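Local coordinates for periplasmic solute binding protein (Candidatus liberibacter, PDB 5AFS), which binds zinc and manganese and probably delivers the metal in the periplasm to an ABC-type importer, at residues Leu62-Thr67 against Pro103-Trp108; Glu172-Tyr177 against Leu244-Leu249. One frame throughout, in Å; residues are numbered along the deposited sequence.

Contact 1. Residues Leu62-Thr67 against Pro103-Trp108. With ZN (zinc ion), chain G.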
ATOM      1  N   LEU A  62       4.423   0.663 -10.533  1.00 12.79           N
ATOM      2  CA  LEU A  62       4.284  -0.788 -10.396  1.00 14.18           C
ATOM      3  C   LEU A  62       2.934  -1.253 -10.957  1.00 15.54           C
ATOM      4  O   LEU A  62       2.317  -2.197 -10.448  1.00 13.80           O
ATOM      5  CB  LEU A  62       4.469  -1.213  -8.934  1.00 14.09           C
ATOM      6  CG  LEU A  62       5.803  -0.803  -8.301  1.00 14.31           C
ATOM      7  CD1 LEU A  62       5.873  -1.165  -6.826  1.00 13.05           C
ATOM      8  CD2 LEU A  62       6.979  -1.422  -9.037  1.00 15.40           C
ATOM      9  N   HIS A  63       2.488  -0.551 -12.003  1.00 14.84           N
ATOM     10  CA  HIS A  63       1.259  -0.842 -12.738  1.00 17.42           C
ATOM     11  C   HIS A  63      -0.025  -0.652 -11.946  1.00 17.45           C
ATOM     12  O   HIS A  63      -1.095  -1.055 -12.410  1.00 15.33           O
ATOM     13  CB  HIS A  63       1.302  -2.251 -13.371  1.00 19.89           C
ATOM     14  CG  HIS A  63       2.316  -2.386 -14.464  1.00 24.25           C
ATOM     15  ND1 HIS A  63       2.279  -3.403 -15.394  1.00 30.52           N
ATOM     16  CD2 HIS A  63       3.395  -1.630 -14.776  1.00 33.53           C
ATOM     17  CE1 HIS A  63       3.297  -3.271 -16.226  1.00 26.78           C
ATOM     18  NE2 HIS A  63       3.988  -2.202 -15.876  1.00 32.38           N
ATOM     19  N   LEU A  64       0.052  -0.014 -10.780  1.00 15.31           N
ATOM     20  CA  LEU A  64      -1.153   0.179  -9.973  1.00 15.18           C
ATOM     21  C   LEU A  64      -2.225   0.896 -10.787  1.00 14.14           C
ATOM     22  O   LEU A  64      -3.401   0.511 -10.772  1.00 14.73           O
ATOM     23  CB  LEU A  64      -0.856   0.996  -8.705  1.00 13.71           C
ATOM     24  CG  LEU A  64      -2.093   1.231  -7.838  1.00 15.35           C
ATOM     25  CD1 LEU A  64      -2.596  -0.086  -7.257  1.00 19.13           C
ATOM     26  CD2 LEU A  64      -1.818   2.242  -6.742  1.00 16.95           C
ATOM     27  N   GLU A  65      -1.806   1.947 -11.487  1.00 13.92           N
ATOM     28  CA  GLU A  65      -2.726   2.824 -12.185  1.00 15.86           C
ATOM     29  C   GLU A  65      -2.928   2.443 -13.660  1.00 19.08           C
ATOM     30  O   GLU A  65      -3.492   3.231 -14.427  1.00 20.93           O
ATOM     31  CB  GLU A  65      -2.236   4.277 -12.087  1.00 15.16           C
ATOM     32  CG  GLU A  65      -2.229   4.854 -10.677  1.00 17.09           C
ATOM     33  CD  GLU A  65      -0.913   4.650  -9.928  1.00 17.76           C
ATOM     34  OE1 GLU A  65       0.036   4.058 -10.485  1.00 14.13           O
ATOM     35  OE2 GLU A  65      -0.832   5.100  -8.766  1.00 15.32           O
ATOM     36  N   GLU A  66      -2.490   1.252 -14.061  1.00 19.48           N
ATOM     37  CA  GLU A  66      -2.406   0.932 -15.498  1.00 24.10           C
ATOM     38  C   GLU A  66      -3.723   1.109 -16.273  1.00 19.07           C
ATOM     39  O   GLU A  66      -3.703   1.560 -17.405  1.00 21.99           O
ATOM     40  CB  GLU A  66      -1.828  -0.470 -15.729  1.00 24.20           C
ATOM     41  CG  GLU A  66      -2.709  -1.618 -15.279  1.00 30.97           C
ATOM     42  CD  GLU A  66      -2.020  -2.973 -15.418  1.00 42.08           C
ATOM     43  OE1 GLU A  66      -1.026  -3.090 -16.177  1.00 43.61           O
ATOM     44  OE2 GLU A  66      -2.486  -3.927 -14.765  1.00 37.95           O
ATOM     45  N   THR A  67      -4.854   0.790 -15.657  1.00 19.05           N
ATOM     46  CA  THR A  67      -6.141   0.891 -16.343  1.00 24.92           C
ATOM     47  C   THR A  67      -6.695   2.319 -16.421  1.00 27.69           C
ATOM     48  O   THR A  67      -7.703   2.531 -17.089  1.00 26.24           O
ATOM     49  CB  THR A  67      -7.224   0.011 -15.689  1.00 23.37           C
ATOM     50  OG1 THR A  67      -7.494   0.490 -14.371  1.00 26.43           O
ATOM     51  CG2 THR A  67      -6.793  -1.441 -15.632  1.00 28.13           C
ATOM     52  N   PRO A 103       4.554  -6.583 -12.127  1.00 18.66           N
ATOM     53  CA  PRO A 103       4.880  -6.224 -10.744  1.00 18.96           C
ATOM     54  C   PRO A 103       3.675  -6.277  -9.813  1.00 15.34           C
ATOM     55  O   PRO A 103       2.562  -5.924 -10.205  1.00 15.43           O
ATOM     56  CB  PRO A 103       5.398  -4.786 -10.869  1.00 17.73           C
ATOM     57  CG  PRO A 103       4.739  -4.260 -12.088  1.00 18.19           C
ATOM     58  CD  PRO A 103       4.642  -5.422 -13.031  1.00 18.85           C
ATOM     59  N   ASN A 104       3.903  -6.751  -8.595  1.00 15.23           N
ATOM     60  CA  ASN A 104       2.940  -6.576  -7.513  1.00 14.53           C
ATOM     61  C   ASN A 104       3.045  -5.114  -7.073  1.00 11.84           C
ATOM     62  O   ASN A 104       4.142  -4.632  -6.797  1.00 14.12           O
ATOM     63  CB  ASN A 104       3.266  -7.533  -6.356  1.00 14.79           C
ATOM     64  CG  ASN A 104       2.195  -7.540  -5.290  1.00 14.53           C
ATOM     65  OD1 ASN A 104       1.782  -6.485  -4.810  1.00 11.13           O
ATOM     66  ND2 ASN A 104       1.711  -8.729  -4.931  1.00 16.04           N
ATOM     67  N   PRO A 105       1.922  -4.389  -7.048  1.00 12.17           N
ATOM     68  CA  PRO A 105       1.971  -2.949  -6.779  1.00 12.74           C
ATOM     69  C   PRO A 105       2.051  -2.502  -5.314  1.00 12.39           C
ATOM     70  O   PRO A 105       2.281  -1.323  -5.064  1.00 11.68           O
ATOM     71  CB  PRO A 105       0.663  -2.449  -7.379  1.00 11.86           C
ATOM     72  CG  PRO A 105      -0.265  -3.609  -7.262  1.00 12.49           C
ATOM     73  CD  PRO A 105       0.572  -4.831  -7.442  1.00 11.62           C
ATOM     74  N   HIS A 106       1.886  -3.417  -4.364  1.00 12.73           N
ATOM     75  CA  HIS A 106       1.624  -3.046  -2.953  1.00 12.13           C
ATOM     76  C   HIS A 106       2.885  -2.711  -2.138  1.00 11.91           C
ATOM     77  O   HIS A 106       3.027  -3.135  -0.984  1.00 13.12           O
ATOM     78  CB  HIS A 106       0.854  -4.179  -2.252  1.00 11.61           C
ATOM     79  CG  HIS A 106      -0.436  -4.555  -2.919  1.00 10.80           C
ATOM     80  ND1 HIS A 106      -0.550  -5.646  -3.755  1.00 11.96           N
ATOM     81  CD2 HIS A 106      -1.673  -4.007  -2.849  1.00 11.03           C
ATOM     82  CE1 HIS A 106      -1.798  -5.744  -4.182  1.00 11.12           C
ATOM     83  NE2 HIS A 106      -2.501  -4.767  -3.641  1.00 10.04           N
ATOM     84  N   ALA A 107       3.775  -1.922  -2.722  1.00 10.74           N
ATOM     85  CA  ALA A 107       5.064  -1.600  -2.117  1.00 11.38           C
ATOM     86  C   ALA A 107       4.991  -0.777  -0.826  1.00  9.79           C
ATOM     87  O   ALA A 107       5.920  -0.794  -0.036  1.00 11.21           O
ATOM     88  CB  ALA A 107       5.944  -0.894  -3.135  1.00 11.86           C
ATOM     89  N   TRP A 108       3.888  -0.077  -0.617  1.00 10.34           N
ATOM     90  CA  TRP A 108       3.703   0.774   0.553  1.00 10.93           C
ATOM     91  C   TRP A 108       3.524  -0.003   1.874  1.00 12.78           C
ATOM     92  O   TRP A 108       3.598   0.603   2.950  1.00 10.38           O
ATOM     93  CB  TRP A 108       2.505   1.723   0.337  1.00 10.90           C
ATOM     94  CG  TRP A 108       1.195   1.008   0.192  1.00 12.84           C
ATOM     95  CD1 TRP A 108       0.393   0.565   1.195  1.00 12.69           C
ATOM     96  CD2 TRP A 108       0.543   0.647  -1.034  1.00 11.73           C
ATOM     97  NE1 TRP A 108      -0.720  -0.052   0.677  1.00 15.02           N
ATOM     98  CE2 TRP A 108      -0.651  -0.021  -0.690  1.00 13.08           C
ATOM     99  CE3 TRP A 108       0.854   0.818  -2.384  1.00 12.20           C
ATOM    100  CZ2 TRP A 108      -1.545  -0.508  -1.647  1.00 13.08           C
ATOM    101  CZ3 TRP A 108      -0.033   0.326  -3.340  1.00 15.31           C
ATOM    102  CH2 TRP A 108      -1.224  -0.325  -2.960  1.00 12.36           C
TER
HETATM  103 ZN    ZN G1281      -4.547  -4.452  -3.711  1.00 13.35          ZN
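The two loops come closest where Leu62 and Pro105 lie with CA atoms 4.8 Å apart; 62-67 turns away at once through a type I turn from His63 to Glu66, whereas 103-108 runs on toward the zinc ion. Leu62, its backbone in a left-handed conformation, carries most of the packing. Its CB sits over CA of Pro105, and its two methyls diverge: CD2 toward CB of Pro103, CD1 onto CB of Ala107 at 3.7 Å. The carbonyl oxygen of Leu62 faces the proline rings, with CB of Pro105 3.5 Å from it. Pro103 also lies over one face of the His63 imidazole, its CD 4.0 Å from the ring centroid and 13° off the normal, a CH-pi contact with the side chains at about a right angle. Leu64, with CG anti to the backbone N (chi1 180°), reaches past CB of Pro105 and sends CD2 obliquely to CZ3 of Trp108. Leu64 also touches His39, another ligand of the zinc. Asn104 points away from 62-67; its ND2 bonds to O of Gly173, while OD1 turns back to its own loop. There OD1 closes an Asx turn with N of His106, nearly straight and in the carbonyl plane, and also accepts from ND1 of His106 at 2.7 Å, with the donor tilted from that plane. Pro105 CG lies over one face of the His106 ring, offset toward the rim. His106 NE2 binds the zinc ion at 2.1 Å. Two kinds of chemistry meet in the loop, with Pro105 common to both: apolar contacts seat its prolines and Ala107 against 62-67, while one amide oxygen, accepting from both the backbone N and the ring of His106, helps to fix the imidazole's rotation and probably makes NE2 a somewhat stronger donor to the metal.

Contact 2. Residues Glu172-Tyr177 against Leu244-Leu249. With ZN (zinc ion), chain G; SO4 (sulfate ion), chain C.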
ATOM      1  N   GLU A 172      -5.671 -11.311  -0.866  1.00 13.68           N
ATOM      2  CA  GLU A 172      -4.865 -10.650  -1.896  1.00 14.01           C
ATOM      3  C   GLU A 172      -3.399 -10.771  -1.502  1.00 13.24           C
ATOM      4  O   GLU A 172      -3.086 -10.819  -0.321  1.00 15.37           O
ATOM      5  CB  GLU A 172      -5.233  -9.167  -2.021  1.00 16.11           C
ATOM      6  CG  GLU A 172      -4.717  -8.489  -3.295  1.00 16.14           C
ATOM      7  CD  GLU A 172      -4.775  -6.969  -3.229  1.00 16.82           C
ATOM      8  OE1 GLU A 172      -4.580  -6.408  -2.135  1.00 17.64           O
ATOM      9  OE2 GLU A 172      -4.999  -6.320  -4.270  1.00 14.93           O
ATOM     10  N   GLY A 173      -2.504 -10.800  -2.487  1.00 14.80           N
ATOM     11  CA  GLY A 173      -1.059 -10.785  -2.231  1.00 13.39           C
ATOM     12  C   GLY A 173      -0.569  -9.389  -1.845  1.00 13.80           C
ATOM     13  O   GLY A 173       0.327  -8.832  -2.480  1.00 13.42           O
ATOM     14  N   CYS A 174      -1.138  -8.843  -0.776  1.00 10.96           N
ATOM     15  CA  CYS A 174      -0.898  -7.461  -0.374  1.00 12.77           C
ATOM     16  C   CYS A 174       0.318  -7.277   0.536  1.00 13.99           C
ATOM     17  O   CYS A 174       0.709  -6.141   0.801  1.00 15.86           O
ATOM     18  CB  CYS A 174      -2.144  -6.911   0.330  1.00 14.06           C
ATOM     19  SG  CYS A 174      -2.740  -7.972   1.676  1.00 15.12           S
ATOM     20  N   LEU A 175       0.921  -8.369   1.008  1.00 12.50           N
ATOM     21  CA  LEU A 175       1.999  -8.275   2.000  1.00 12.67           C
ATOM     22  C   LEU A 175       3.352  -8.770   1.497  1.00 13.51           C
ATOM     23  O   LEU A 175       4.280  -8.943   2.290  1.00 13.15           O
ATOM     24  CB  LEU A 175       1.617  -9.019   3.285  1.00 13.46           C
ATOM     25  CG  LEU A 175       0.362  -8.542   4.035  1.00 16.70           C
ATOM     26  CD1 LEU A 175       0.205  -9.315   5.338  1.00 17.28           C
ATOM     27  CD2 LEU A 175       0.383  -7.045   4.310  1.00 15.08           C
ATOM     28  N   VAL A 176       3.496  -8.967   0.188  1.00 14.22           N
ATOM     29  CA  VAL A 176       4.761  -9.482  -0.332  1.00 12.70           C
ATOM     30  C   VAL A 176       5.940  -8.534  -0.036  1.00 14.90           C
ATOM     31  O   VAL A 176       7.046  -9.000   0.234  1.00 15.66           O
ATOM     32  CB  VAL A 176       4.697  -9.852  -1.833  1.00 13.09           C
ATOM     33  CG1 VAL A 176       3.668 -10.957  -2.071  1.00 13.24           C
ATOM     34  CG2 VAL A 176       4.421  -8.635  -2.718  1.00 14.04           C
ATOM     35  N   TYR A 177       5.713  -7.218  -0.055  1.00 12.62           N
ATOM     36  CA  TYR A 177       6.795  -6.284   0.288  1.00 12.61           C
ATOM     37  C   TYR A 177       7.059  -6.229   1.787  1.00 12.33           C
ATOM     38  O   TYR A 177       8.208  -6.043   2.190  1.00 11.15           O
ATOM     39  CB  TYR A 177       6.540  -4.893  -0.273  1.00 13.92           C
ATOM     40  CG  TYR A 177       6.576  -4.854  -1.784  1.00 14.15           C
ATOM     41  CD1 TYR A 177       5.434  -5.119  -2.530  1.00 12.92           C
ATOM     42  CD2 TYR A 177       7.753  -4.558  -2.466  1.00 13.01           C
ATOM     43  CE1 TYR A 177       5.460  -5.092  -3.915  1.00 14.78           C
ATOM     44  CE2 TYR A 177       7.788  -4.519  -3.848  1.00 13.26           C
ATOM     45  CZ  TYR A 177       6.641  -4.798  -4.568  1.00 12.54           C
ATOM     46  OH  TYR A 177       6.669  -4.766  -5.943  1.00 13.79           O
ATOM     47  N   LEU A 244      -7.575  -7.060   7.430  1.00 15.07           N
ATOM     48  CA  LEU A 244      -6.489  -6.073   7.327  1.00 13.80           C
ATOM     49  C   LEU A 244      -6.858  -4.917   6.389  1.00 14.51           C
ATOM     50  O   LEU A 244      -7.692  -5.072   5.485  1.00 12.38           O
ATOM     51  CB  LEU A 244      -5.215  -6.730   6.800  1.00 13.91           C
ATOM     52  CG  LEU A 244      -4.718  -7.987   7.519  1.00 15.11           C
ATOM     53  CD1 LEU A 244      -3.502  -8.549   6.802  1.00 18.19           C
ATOM     54  CD2 LEU A 244      -4.403  -7.704   8.969  1.00 15.63           C
ATOM     55  N   TYR A 245      -6.215  -3.768   6.605  1.00 13.22           N
ATOM     56  CA  TYR A 245      -6.357  -2.600   5.740  1.00 12.78           C
ATOM     57  C   TYR A 245      -5.086  -2.429   4.926  1.00 13.87           C
ATOM     58  O   TYR A 245      -4.002  -2.240   5.495  1.00 13.31           O
ATOM     59  CB  TYR A 245      -6.624  -1.337   6.567  1.00 15.26           C
ATOM     60  CG  TYR A 245      -8.052  -1.231   7.042  1.00 17.67           C
ATOM     61  CD1 TYR A 245      -8.488  -1.916   8.172  1.00 19.69           C
ATOM     62  CD2 TYR A 245      -8.972  -0.456   6.351  1.00 21.08           C
ATOM     63  CE1 TYR A 245      -9.803  -1.824   8.597  1.00 20.90           C
ATOM     64  CE2 TYR A 245     -10.284  -0.361   6.768  1.00 20.40           C
ATOM     65  CZ  TYR A 245     -10.692  -1.042   7.893  1.00 24.31           C
ATOM     66  OH  TYR A 245     -12.003  -0.939   8.299  1.00 35.13           O
ATOM     67  N   VAL A 246      -5.218  -2.500   3.601  1.00 13.10           N
ATOM     68  CA  VAL A 246      -4.060  -2.429   2.694  1.00 15.34           C
ATOM     69  C   VAL A 246      -4.263  -1.583   1.426  1.00 13.63           C
ATOM     70  O   VAL A 246      -3.333  -0.901   0.992  1.00 17.40           O
ATOM     71  CB  VAL A 246      -3.570  -3.839   2.254  1.00 14.90           C
ATOM     72  CG1 VAL A 246      -3.139  -4.661   3.456  1.00 15.22           C
ATOM     73  CG2 VAL A 246      -4.643  -4.579   1.454  1.00 16.64           C
ATOM     74  N   ASP A 247      -5.442  -1.641   0.814  1.00 12.00           N
ATOM     75  CA  ASP A 247      -5.621  -1.057  -0.532  1.00 12.38           C
ATOM     76  C   ASP A 247      -6.208   0.355  -0.503  1.00 12.56           C
ATOM     77  O   ASP A 247      -6.234   1.045  -1.515  1.00 14.10           O
ATOM     78  CB  ASP A 247      -6.488  -1.972  -1.422  1.00 11.56           C
ATOM     79  CG  ASP A 247      -5.669  -3.004  -2.222  1.00 11.19           C
ATOM     80  OD1 ASP A 247      -4.428  -2.935  -2.345  1.00 13.41           O
ATOM     81  OD2 ASP A 247      -6.276  -3.915  -2.803  1.00 13.67           O
ATOM     82  N   SER A 248      -6.672   0.790   0.661  1.00 14.88           N
ATOM     83  CA  SER A 248      -7.306   2.090   0.798  1.00 11.71           C
ATOM     84  C   SER A 248      -7.276   2.494   2.251  1.00 11.28           C
ATOM     85  O   SER A 248      -7.313   1.643   3.136  1.00 14.07           O
ATOM     86  CB  SER A 248      -8.772   2.001   0.337  1.00 12.86           C
ATOM     87  OG  SER A 248      -9.480   3.200   0.606  1.00 13.17           O
ATOM     88  N   LEU A 249      -7.231   3.793   2.507  1.00 12.61           N
ATOM     89  CA  LEU A 249      -7.479   4.293   3.853  1.00 12.59           C
ATOM     90  C   LEU A 249      -8.924   3.980   4.199  1.00 12.85           C
ATOM     91  O   LEU A 249      -9.771   3.876   3.311  1.00 15.13           O
ATOM     92  CB  LEU A 249      -7.229   5.795   3.935  1.00 12.31           C
ATOM     93  CG  LEU A 249      -5.801   6.269   3.633  1.00 13.12           C
ATOM     94  CD1 LEU A 249      -5.669   7.767   3.866  1.00 15.06           C
ATOM     95  CD2 LEU A 249      -4.782   5.522   4.467  1.00 13.44           C
TER
HETATM   96 ZN    ZN G1281      -4.547  -4.452  -3.711  1.00 13.35          ZN
HETATM   97  S   SO4 C1277     -14.168   1.482   6.408  0.70 38.00           S
HETATM   98  O1  SO4 C1277     -13.560   2.515   5.553  0.70 36.22           O
HETATM   99  O2  SO4 C1277     -14.040   1.851   7.838  0.70 27.42           O
HETATM  100  O3  SO4 C1277     -13.511   0.186   6.156  0.70 40.27           O
HETATM  101  O4  SO4 C1277     -15.602   1.359   6.059  0.70 48.02           O
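Glu172 has CG anti to its backbone N (chi1 -165°) and stays extended beyond it, which carries its carboxylate to the zinc ion from the direction opposite to Asp247, whose chi1 of -90° swings its own carboxylate in to meet it. Each carboxylate binds the metal through both of its oxygens. Asp247 is nearly symmetric, OD1 and OD2 each 2.0 Å from zinc; Glu172 is lopsided, with OE2 at 2.0 Å and OE1 at 2.5 Å. The carboxylate planes stand 85° apart, and both oxygens of Glu172 lie 3.1 Å from OD2 of Asp247, a closeness of like charges that the shared cation probably pays for. OE2 of Glu172 also accepts from N of Asn193, and His39 and His106 complete the metal site. This is the binding centre of a ZnuA-like, cluster 9 solute-binding protein: Glu172 follows strand 167-170 and Asp247 follows strand 239-244, so loops at the ends of two strands supply the pair. Beside the metal the contact turns apolar. Cys174 and Val246 meet with CB against CG2 at 3.6 Å, and SG lies by both methyls of the valine. CG2 of Val246 is also 4.0 Å from OE1 of Glu172, so the valine flanks the carboxylate. Farther from zinc, Leu175, at the N-cap of helix 176-182, crosses Leu244 at about a right angle, CD1 to CD1 at 4.1 Å, while CD2 of Leu175 approaches CG1 of Val246. Helix 259-274 backs both leucines, through Ile270 for Leu175 and through Ser266 and Lys269 for Leu244.

The two contacts, with centres about 12 Å apart, meet at one zinc ion: 103-108 brings His106, and each segment of contact 2 brings a carboxylate, from Glu172 and Asp247. NE2 of His106 lies 3.0 Å from OD1 of Asp247 and 3.0 Å from OE2 of Glu172, as ligands of a common metal do. Probable hydrogen bonds also join the contacts away from the metal. Trp108 NE1 reaches Val246 O at 2.8 Å, beside Asp247, and Asn104 O receives Tyr177 OH at 2.7 Å. Asn104 ND2 bonds to Gly173 O, so the residue that bonds to the His106 ring also ties contact 1 to the loop carrying Glu172.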